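Local coordinates for protein UL37 (Suid herpesvirus 1, PDB 4K70) that is an inner tegument protein of the herpesvirus particle, probably acting in the control of viral trafficking, at residues A260-G272 with V276-T290. Residues are numbered along the deposited sequence; the frame is centred on the assembly and turned at random.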
ATOM      1  N   ALA A 260      25.693  -5.182 -19.235  1.00 36.78           N
ATOM      2  CA  ALA A 260      24.543  -4.413 -19.714  1.00 39.35           C
ATOM      3  C   ALA A 260      24.461  -3.070 -19.005  1.00 36.08           C
ATOM      4  O   ALA A 260      24.079  -2.060 -19.602  1.00 31.36           O
ATOM      5  CB  ALA A 260      23.252  -5.190 -19.511  1.00 37.64           C
ATOM      6  N   VAL A 261      24.815  -3.065 -17.724  1.00 35.04           N
ATOM      7  CA  VAL A 261      24.846  -1.834 -16.955  1.00 32.83           C
ATOM      8  C   VAL A 261      25.854  -0.865 -17.560  1.00 29.57           C
ATOM      9  O   VAL A 261      25.536   0.296 -17.831  1.00 29.63           O
ATOM     10  CB  VAL A 261      25.227  -2.090 -15.465  1.00 34.94           C
ATOM     11  CG1 VAL A 261      25.454  -0.771 -14.747  1.00 30.87           C
ATOM     12  CG2 VAL A 261      24.144  -2.894 -14.762  1.00 33.67           C
ATOM     13  N   GLU A 262      27.078  -1.344 -17.759  1.00 32.83           N
ATOM     14  CA  GLU A 262      28.144  -0.494 -18.273  1.00 30.48           C
ATOM     15  C   GLU A 262      27.820   0.041 -19.663  1.00 29.18           C
ATOM     16  O   GLU A 262      28.078   1.202 -19.956  1.00 30.85           O
ATOM     17  CB  GLU A 262      29.471  -1.239 -18.275  1.00 35.23           C
ATOM     18  CG  GLU A 262      29.841  -1.794 -16.921  1.00 33.45           C
ATOM     19  CD  GLU A 262      31.275  -2.246 -16.877  1.00 37.07           C
ATOM     20  OE1 GLU A 262      31.702  -2.956 -17.812  1.00 38.80           O
ATOM     21  OE2 GLU A 262      31.978  -1.876 -15.917  1.00 33.63           O
ATOM     22  N   VAL A 263      27.247  -0.797 -20.515  1.00 32.04           N
ATOM     23  CA  VAL A 263      26.847  -0.338 -21.842  1.00 34.20           C
ATOM     24  C   VAL A 263      25.794   0.763 -21.735  1.00 34.44           C
ATOM     25  O   VAL A 263      25.900   1.796 -22.396  1.00 33.70           O
ATOM     26  CB  VAL A 263      26.326  -1.479 -22.722  1.00 33.74           C
ATOM     27  CG1 VAL A 263      25.643  -0.919 -23.963  1.00 39.74           C
ATOM     28  CG2 VAL A 263      27.476  -2.405 -23.112  1.00 36.73           C
ATOM     29  N   ARG A 264      24.797   0.550 -20.884  1.00 31.36           N
ATOM     30  CA  ARG A 264      23.728   1.528 -20.710  1.00 30.02           C
ATOM     31  C   ARG A 264      24.273   2.853 -20.202  1.00 30.65           C
ATOM     32  O   ARG A 264      23.890   3.911 -20.689  1.00 29.36           O
ATOM     33  CB  ARG A 264      22.646   0.990 -19.769  1.00 31.94           C
ATOM     34  CG  ARG A 264      21.453   1.904 -19.613  1.00 30.41           C
ATOM     35  CD  ARG A 264      21.608   2.872 -18.439  1.00 29.63           C
ATOM     36  NE  ARG A 264      20.445   3.757 -18.360  1.00 29.28           N
ATOM     37  CZ  ARG A 264      20.271   4.821 -19.139  1.00 31.37           C
ATOM     38  NH1 ARG A 264      21.202   5.152 -20.022  1.00 33.09           N
ATOM     39  NH2 ARG A 264      19.184   5.568 -19.024  1.00 31.40           N
ATOM     40  N   VAL A 265      25.179   2.794 -19.228  1.00 30.31           N
ATOM     41  CA  VAL A 265      25.753   4.008 -18.650  1.00 30.27           C
ATOM     42  C   VAL A 265      26.676   4.710 -19.653  1.00 31.54           C
ATOM     43  O   VAL A 265      26.587   5.931 -19.854  1.00 28.53           O
ATOM     44  CB  VAL A 265      26.507   3.704 -17.314  1.00 29.46           C
ATOM     45  CG1 VAL A 265      27.295   4.910 -16.856  1.00 28.21           C
ATOM     46  CG2 VAL A 265      25.513   3.278 -16.240  1.00 25.45           C
ATOM     47  N   SER A 266      27.549   3.928 -20.287  1.00 28.32           N
ATOM     48  CA  SER A 266      28.502   4.458 -21.260  1.00 31.70           C
ATOM     49  C   SER A 266      27.803   5.138 -22.433  1.00 32.76           C
ATOM     50  O   SER A 266      28.227   6.198 -22.893  1.00 36.86           O
ATOM     51  CB  SER A 266      29.403   3.340 -21.788  1.00 34.38           C
ATOM     52  OG  SER A 266      30.267   2.876 -20.771  1.00 35.16           O
ATOM     53  N   ALA A 267      26.735   4.520 -22.913  1.00 28.58           N
ATOM     54  CA  ALA A 267      25.979   5.046 -24.043  1.00 32.62           C
ATOM     55  C   ALA A 267      25.364   6.408 -23.717  1.00 35.20           C
ATOM     56  O   ALA A 267      25.412   7.331 -24.526  1.00 37.11           O
ATOM     57  CB  ALA A 267      24.902   4.067 -24.440  1.00 32.59           C
ATOM     58  N   ALA A 268      24.792   6.535 -22.524  1.00 32.83           N
ATOM     59  CA  ALA A 268      24.208   7.806 -22.113  1.00 33.40           C
ATOM     60  C   ALA A 268      25.295   8.856 -21.918  1.00 31.31           C
ATOM     61  O   ALA A 268      25.129  10.007 -22.308  1.00 31.27           O
ATOM     62  CB  ALA A 268      23.378   7.635 -20.841  1.00 30.28           C
ATOM     63  N   LEU A 269      26.417   8.464 -21.321  1.00 28.54           N
ATOM     64  CA  LEU A 269      27.486   9.423 -21.105  1.00 32.83           C
ATOM     65  C   LEU A 269      28.113   9.861 -22.427  1.00 35.69           C
ATOM     66  O   LEU A 269      28.466  11.029 -22.590  1.00 40.03           O
ATOM     67  CB  LEU A 269      28.545   8.871 -20.140  1.00 32.69           C
ATOM     68  CG  LEU A 269      28.141   8.809 -18.665  1.00 29.70           C
ATOM     69  CD1 LEU A 269      29.108   7.947 -17.860  1.00 29.21           C
ATOM     70  CD2 LEU A 269      28.046  10.210 -18.056  1.00 33.63           C
ATOM     71  N   ALA A 270      28.245   8.925 -23.364  1.00 34.43           N
ATOM     72  CA  ALA A 270      28.867   9.208 -24.658  1.00 38.45           C
ATOM     73  C   ALA A 270      28.005  10.145 -25.493  1.00 35.98           C
ATOM     74  O   ALA A 270      28.509  10.867 -26.346  1.00 38.59           O
ATOM     75  CB  ALA A 270      29.134   7.913 -25.422  1.00 35.10           C
ATOM     76  N   HIS A 271      26.701  10.134 -25.242  1.00 40.32           N
ATOM     77  CA  HIS A 271      25.768  10.945 -26.016  1.00 37.86           C
ATOM     78  C   HIS A 271      25.233  12.149 -25.261  1.00 40.01           C
ATOM     79  O   HIS A 271      24.551  12.991 -25.841  1.00 45.88           O
ATOM     80  CB  HIS A 271      24.597  10.090 -26.508  1.00 39.53           C
ATOM     81  CG  HIS A 271      24.956   9.180 -27.638  1.00 41.58           C
ATOM     82  ND1 HIS A 271      25.620   7.986 -27.452  1.00 44.20           N
ATOM     83  CD2 HIS A 271      24.766   9.298 -28.973  1.00 42.34           C
ATOM     84  CE1 HIS A 271      25.814   7.403 -28.622  1.00 45.21           C
ATOM     85  NE2 HIS A 271      25.305   8.179 -29.560  1.00 44.77           N
ATOM     86  N   GLY A 272      25.536  12.232 -23.968  1.00 38.07           N
ATOM     87  CA  GLY A 272      24.961  13.266 -23.124  1.00 38.78           C
ATOM     88  C   GLY A 272      23.445  13.175 -23.089  1.00 36.58           C
ATOM     89  O   GLY A 272      22.756  14.177 -22.893  1.00 41.91           O
ATOM     90  N   VAL A 276      19.501   7.297 -24.330  1.00 38.10           N
ATOM     91  CA  VAL A 276      20.343   6.421 -25.126  1.00 37.26           C
ATOM     92  C   VAL A 276      20.884   5.324 -24.213  1.00 38.29           C
ATOM     93  O   VAL A 276      21.527   5.611 -23.196  1.00 35.95           O
ATOM     94  CB  VAL A 276      21.519   7.190 -25.742  1.00 35.65           C
ATOM     95  CG1 VAL A 276      22.361   6.265 -26.605  1.00 37.56           C
ATOM     96  CG2 VAL A 276      21.013   8.358 -26.555  1.00 37.17           C
ATOM     97  N   ARG A 277      20.616   4.073 -24.570  1.00 38.58           N
ATOM     98  CA  ARG A 277      20.937   2.947 -23.703  1.00 36.85           C
ATOM     99  C   ARG A 277      21.782   1.884 -24.394  1.00 40.91           C
ATOM    100  O   ARG A 277      22.171   0.903 -23.763  1.00 39.80           O
ATOM    101  CB  ARG A 277      19.649   2.309 -23.163  1.00 36.31           C
ATOM    102  CG  ARG A 277      18.847   3.194 -22.222  1.00 36.93           C
ATOM    103  CD  ARG A 277      17.752   2.389 -21.520  1.00 35.03           C
ATOM    104  NE  ARG A 277      17.053   3.162 -20.495  1.00 38.64           N
ATOM    105  CZ  ARG A 277      16.013   3.953 -20.739  1.00 38.45           C
ATOM    106  NH1 ARG A 277      15.558   4.084 -21.979  1.00 39.16           N
ATOM    107  NH2 ARG A 277      15.433   4.620 -19.749  1.00 35.68           N
ATOM    108  N   GLU A 278      22.075   2.082 -25.678  1.00 42.54           N
ATOM    109  CA  GLU A 278      22.819   1.088 -26.452  1.00 40.34           C
ATOM    110  C   GLU A 278      23.947   1.699 -27.262  1.00 42.08           C
ATOM    111  O   GLU A 278      23.913   2.876 -27.610  1.00 38.98           O
ATOM    112  CB  GLU A 278      21.882   0.345 -27.403  1.00 51.53           C
ATOM    113  CG  GLU A 278      20.600  -0.133 -26.752  1.00 54.95           C
ATOM    114  CD  GLU A 278      19.464  -0.254 -27.745  1.00 63.55           C
ATOM    115  OE1 GLU A 278      19.674  -0.882 -28.810  1.00 62.34           O
ATOM    116  OE2 GLU A 278      18.368   0.291 -27.460  1.00 61.27           O
ATOM    117  N   LEU A 279      24.945   0.875 -27.561  1.00 44.85           N
ATOM    118  CA  LEU A 279      26.073   1.289 -28.374  1.00 48.34           C
ATOM    119  C   LEU A 279      26.120   0.497 -29.679  1.00 51.44           C
ATOM    120  O   LEU A 279      26.401  -0.704 -29.673  1.00 55.51           O
ATOM    121  CB  LEU A 279      27.374   1.074 -27.609  1.00 44.57           C
ATOM    122  CG  LEU A 279      27.689   2.056 -26.482  1.00 44.52           C
ATOM    123  CD1 LEU A 279      28.839   1.531 -25.646  1.00 43.88           C
ATOM    124  CD2 LEU A 279      28.014   3.437 -27.056  1.00 45.20           C
ATOM    125  N   ARG A 280      25.849   1.168 -30.794  1.00 52.44           N
ATOM    126  CA  ARG A 280      26.027   0.546 -32.109  1.00 52.30           C
ATOM    127  C   ARG A 280      27.504   0.244 -32.344  1.00 53.78           C
ATOM    128  O   ARG A 280      28.372   1.018 -31.926  1.00 48.41           O
ATOM    129  CB  ARG A 280      25.487   1.450 -33.220  1.00 55.08           C
ATOM    130  CG  ARG A 280      25.873   2.917 -33.084  1.00 59.31           C
ATOM    131  CD  ARG A 280      25.440   3.753 -34.301  1.00 64.10           C
ATOM    132  NE  ARG A 280      26.005   3.341 -35.598  1.00 68.82           N
ATOM    133  CZ  ARG A 280      27.203   2.780 -35.797  1.00 70.95           C
ATOM    134  NH1 ARG A 280      28.025   2.532 -34.781  1.00 58.77           N
ATOM    135  NH2 ARG A 280      27.585   2.464 -37.032  1.00 73.08           N
ATOM    136  N   PRO A 281      27.799  -0.889 -33.010  1.00 55.41           N
ATOM    137  CA  PRO A 281      29.185  -1.323 -33.240  1.00 44.26           C
ATOM    138  C   PRO A 281      29.983  -0.279 -34.020  1.00 45.06           C
ATOM    139  O   PRO A 281      29.410   0.435 -34.841  1.00 44.40           O
ATOM    140  CB  PRO A 281      29.022  -2.603 -34.065  1.00 50.43           C
ATOM    141  CG  PRO A 281      27.651  -3.092 -33.734  1.00 53.20           C
ATOM    142  CD  PRO A 281      26.826  -1.847 -33.560  1.00 54.86           C
ATOM    143  N   GLY A 282      31.281  -0.177 -33.750  1.00 36.37           N
ATOM    144  CA  GLY A 282      32.097   0.848 -34.372  1.00 40.46           C
ATOM    145  C   GLY A 282      32.041   2.184 -33.650  1.00 43.45           C
ATOM    146  O   GLY A 282      32.760   3.120 -34.007  1.00 45.90           O
ATOM    147  N   THR A 283      31.189   2.279 -32.633  1.00 37.69           N
ATOM    148  CA  THR A 283      31.113   3.499 -31.836  1.00 44.32           C
ATOM    149  C   THR A 283      31.914   3.345 -30.556  1.00 41.21           C
ATOM    150  O   THR A 283      31.605   2.496 -29.723  1.00 42.83           O
ATOM    151  CB  THR A 283      29.674   3.843 -31.452  1.00 43.43           C
ATOM    152  OG1 THR A 283      28.914   4.120 -32.630  1.00 49.16           O
ATOM    153  CG2 THR A 283      29.652   5.060 -30.534  1.00 46.74           C
ATOM    154  N   VAL A 284      32.941   4.171 -30.401  1.00 38.13           N
ATOM    155  CA  VAL A 284      33.778   4.117 -29.211  1.00 41.53           C
ATOM    156  C   VAL A 284      33.094   4.851 -28.057  1.00 44.06           C
ATOM    157  O   VAL A 284      32.601   5.972 -28.215  1.00 40.05           O
ATOM    158  CB  VAL A 284      35.185   4.702 -29.475  1.00 41.06           C
ATOM    159  CG1 VAL A 284      36.054   4.583 -28.249  1.00 41.37           C
ATOM    160  CG2 VAL A 284      35.839   3.998 -30.659  1.00 40.94           C
ATOM    161  N   ALA A 285      33.039   4.195 -26.907  1.00 38.07           N
ATOM    162  CA  ALA A 285      32.523   4.810 -25.692  1.00 42.36           C
ATOM    163  C   ALA A 285      33.282   4.244 -24.505  1.00 42.94           C
ATOM    164  O   ALA A 285      33.443   3.028 -24.376  1.00 47.16           O
ATOM    165  CB  ALA A 285      31.029   4.558 -25.552  1.00 41.63           C
ATOM    166  N   ARG A 286      33.781   5.134 -23.659  1.00 41.81           N
ATOM    167  CA  ARG A 286      34.559   4.727 -22.508  1.00 41.87           C
ATOM    168  C   ARG A 286      33.617   4.287 -21.398  1.00 41.36           C
ATOM    169  O   ARG A 286      32.479   4.746 -21.322  1.00 41.80           O
ATOM    170  CB  ARG A 286      35.439   5.884 -22.042  1.00 41.58           C
ATOM    171  CG  ARG A 286      36.260   6.481 -23.168  1.00 42.52           C
ATOM    172  CD  ARG A 286      36.978   7.727 -22.715  1.00 46.06           C
ATOM    173  NE  ARG A 286      37.950   7.455 -21.656  1.00 42.91           N
ATOM    174  CZ  ARG A 286      38.642   8.402 -21.029  1.00 47.94           C
ATOM    175  NH1 ARG A 286      38.469   9.680 -21.356  1.00 47.52           N
ATOM    176  NH2 ARG A 286      39.507   8.078 -20.072  1.00 43.61           N
ATOM    177  N   ARG A 287      34.077   3.374 -20.555  1.00 41.33           N
ATOM    178  CA  ARG A 287      33.273   2.946 -19.427  1.00 38.82           C
ATOM    179  C   ARG A 287      33.871   3.513 -18.153  1.00 37.38           C
ATOM    180  O   ARG A 287      35.060   3.863 -18.107  1.00 32.39           O
ATOM    181  CB  ARG A 287      33.218   1.427 -19.344  1.00 40.70           C
ATOM    182  CG  ARG A 287      34.485   0.821 -18.793  1.00 33.43           C
ATOM    183  CD  ARG A 287      34.344  -0.677 -18.582  1.00 39.51           C
ATOM    184  NE  ARG A 287      35.642  -1.237 -18.228  1.00 36.89           N
ATOM    185  CZ  ARG A 287      36.050  -1.480 -16.988  1.00 39.37           C
ATOM    186  NH1 ARG A 287      35.251  -1.255 -15.956  1.00 38.92           N
ATOM    187  NH2 ARG A 287      37.265  -1.968 -16.783  1.00 42.32           N
ATOM    188  N   LEU A 288      33.035   3.629 -17.124  1.00 31.88           N
ATOM    189  CA  LEU A 288      33.497   4.073 -15.823  1.00 31.58           C
ATOM    190  C   LEU A 288      34.450   3.035 -15.238  1.00 31.31           C
ATOM    191  O   LEU A 288      34.203   1.830 -15.345  1.00 33.33           O
ATOM    192  CB  LEU A 288      32.309   4.272 -14.888  1.00 27.90           C
ATOM    193  CG  LEU A 288      31.343   5.403 -15.245  1.00 28.59           C
ATOM    194  CD1 LEU A 288      30.158   5.396 -14.296  1.00 27.36           C
ATOM    195  CD2 LEU A 288      32.056   6.752 -15.204  1.00 27.53           C
ATOM    196  N   ARG A 289      35.542   3.509 -14.645  1.00 31.17           N
ATOM    197  CA  ARG A 289      36.453   2.663 -13.887  1.00 31.43           C
ATOM    198  C   ARG A 289      35.683   1.897 -12.802  1.00 35.50           C
ATOM    199  O   ARG A 289      34.723   2.425 -12.215  1.00 29.55           O
ATOM    200  CB  ARG A 289      37.546   3.524 -13.237  1.00 30.95           C
ATOM    201  CG  ARG A 289      38.405   4.313 -14.227  1.00 30.13           C
ATOM    202  CD  ARG A 289      39.234   5.367 -13.522  1.00 30.99           C
ATOM    203  NE  ARG A 289      39.962   4.804 -12.386  1.00 33.10           N
ATOM    204  CZ  ARG A 289      40.648   5.523 -11.508  1.00 37.24           C
ATOM    205  NH1 ARG A 289      40.716   6.840 -11.641  1.00 37.72           N
ATOM    206  NH2 ARG A 289      41.274   4.928 -10.502  1.00 38.25           N
ATOM    207  N   THR A 290      36.087   0.649 -12.555  1.00 30.42           N
ATOM    208  CA  THR A 290      35.527  -0.128 -11.457  1.00 29.79           C
ATOM    209  C   THR A 290      36.635  -0.597 -10.515  1.00 33.78           C
ATOM    210  O   THR A 290      36.446  -1.541  -9.751  1.00 32.77           O
ATOM    211  CB  THR A 290      34.666  -1.330 -11.931  1.00 34.21           C
ATOM    212  OG1 THR A 290      35.433  -2.177 -12.795  1.00 32.37           O
ATOM    213  CG2 THR A 290      33.389  -0.859 -12.674  1.00 29.82           C
TER
HETATM  214  O   HOH W   1      31.683   0.590 -15.055  1.00 29.34           O
HETATM  215  O   HOH W   2      30.423   2.700 -17.718  1.00 33.70           O
HETATM  216  O   HOH W   3      31.207   6.811 -22.452  1.00 40.61           O
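With CG trans to the backbone N (chi1 -176°) and a bend at chi2 (-92°), Arg264 lays its guanidinium beside the extended side chain of Arg277, whose CG sits over the centre of that flat group, 3.7 Å above its plane. In this mainly helical N-terminal half of UL37, the loop after helix 260-271 folds back along it, makes a type II beta turn at Arg280-Thr283 and runs on to Thr290. The two arginines point the same way, NH2 of Arg264 3.5 Å from NE of Arg277, and Asp220 of helix 208-223 salt-bridges both, which probably offsets their like charges; Arg264 NH2 also bonds Ala274 O. Arg264 CA makes a CA-H...O contact with Arg277 O (3.5 Å). At the helix end His271 ND1 donates to a lone pair of Ala267 O (3.0 Å), which fixes the ring so that Val276 CG1 rests over one face in a CH-pi contact. Ala267 CB packs against Leu279 CG, and Ala270 CB meets Ala285 CB at 3.9 Å. Further along, Leu288 crosses Val265 and Leu269 at about a right angle, CD1 on Val265 CG1 and CD2 on Leu269 CD1. Ser266 OG lies 2.9 Å from Arg286 O, but its proton could go to Glu262 O instead. Waters join Ser266 OG to Leu288 N and Ser266 O to Arg286 O. Glu262, shared with Arg258, salt-bridges Arg287 alongside, the NH1 to OE2 hydrogen bond being weak (3.3 Å). Arg287 NH1 also reaches Thr290 OG1, itself bonded to Asp312, and NE bonds Asn254 O. A third water donates to both Glu262 OE2 (2.6 Å) and Leu288 O.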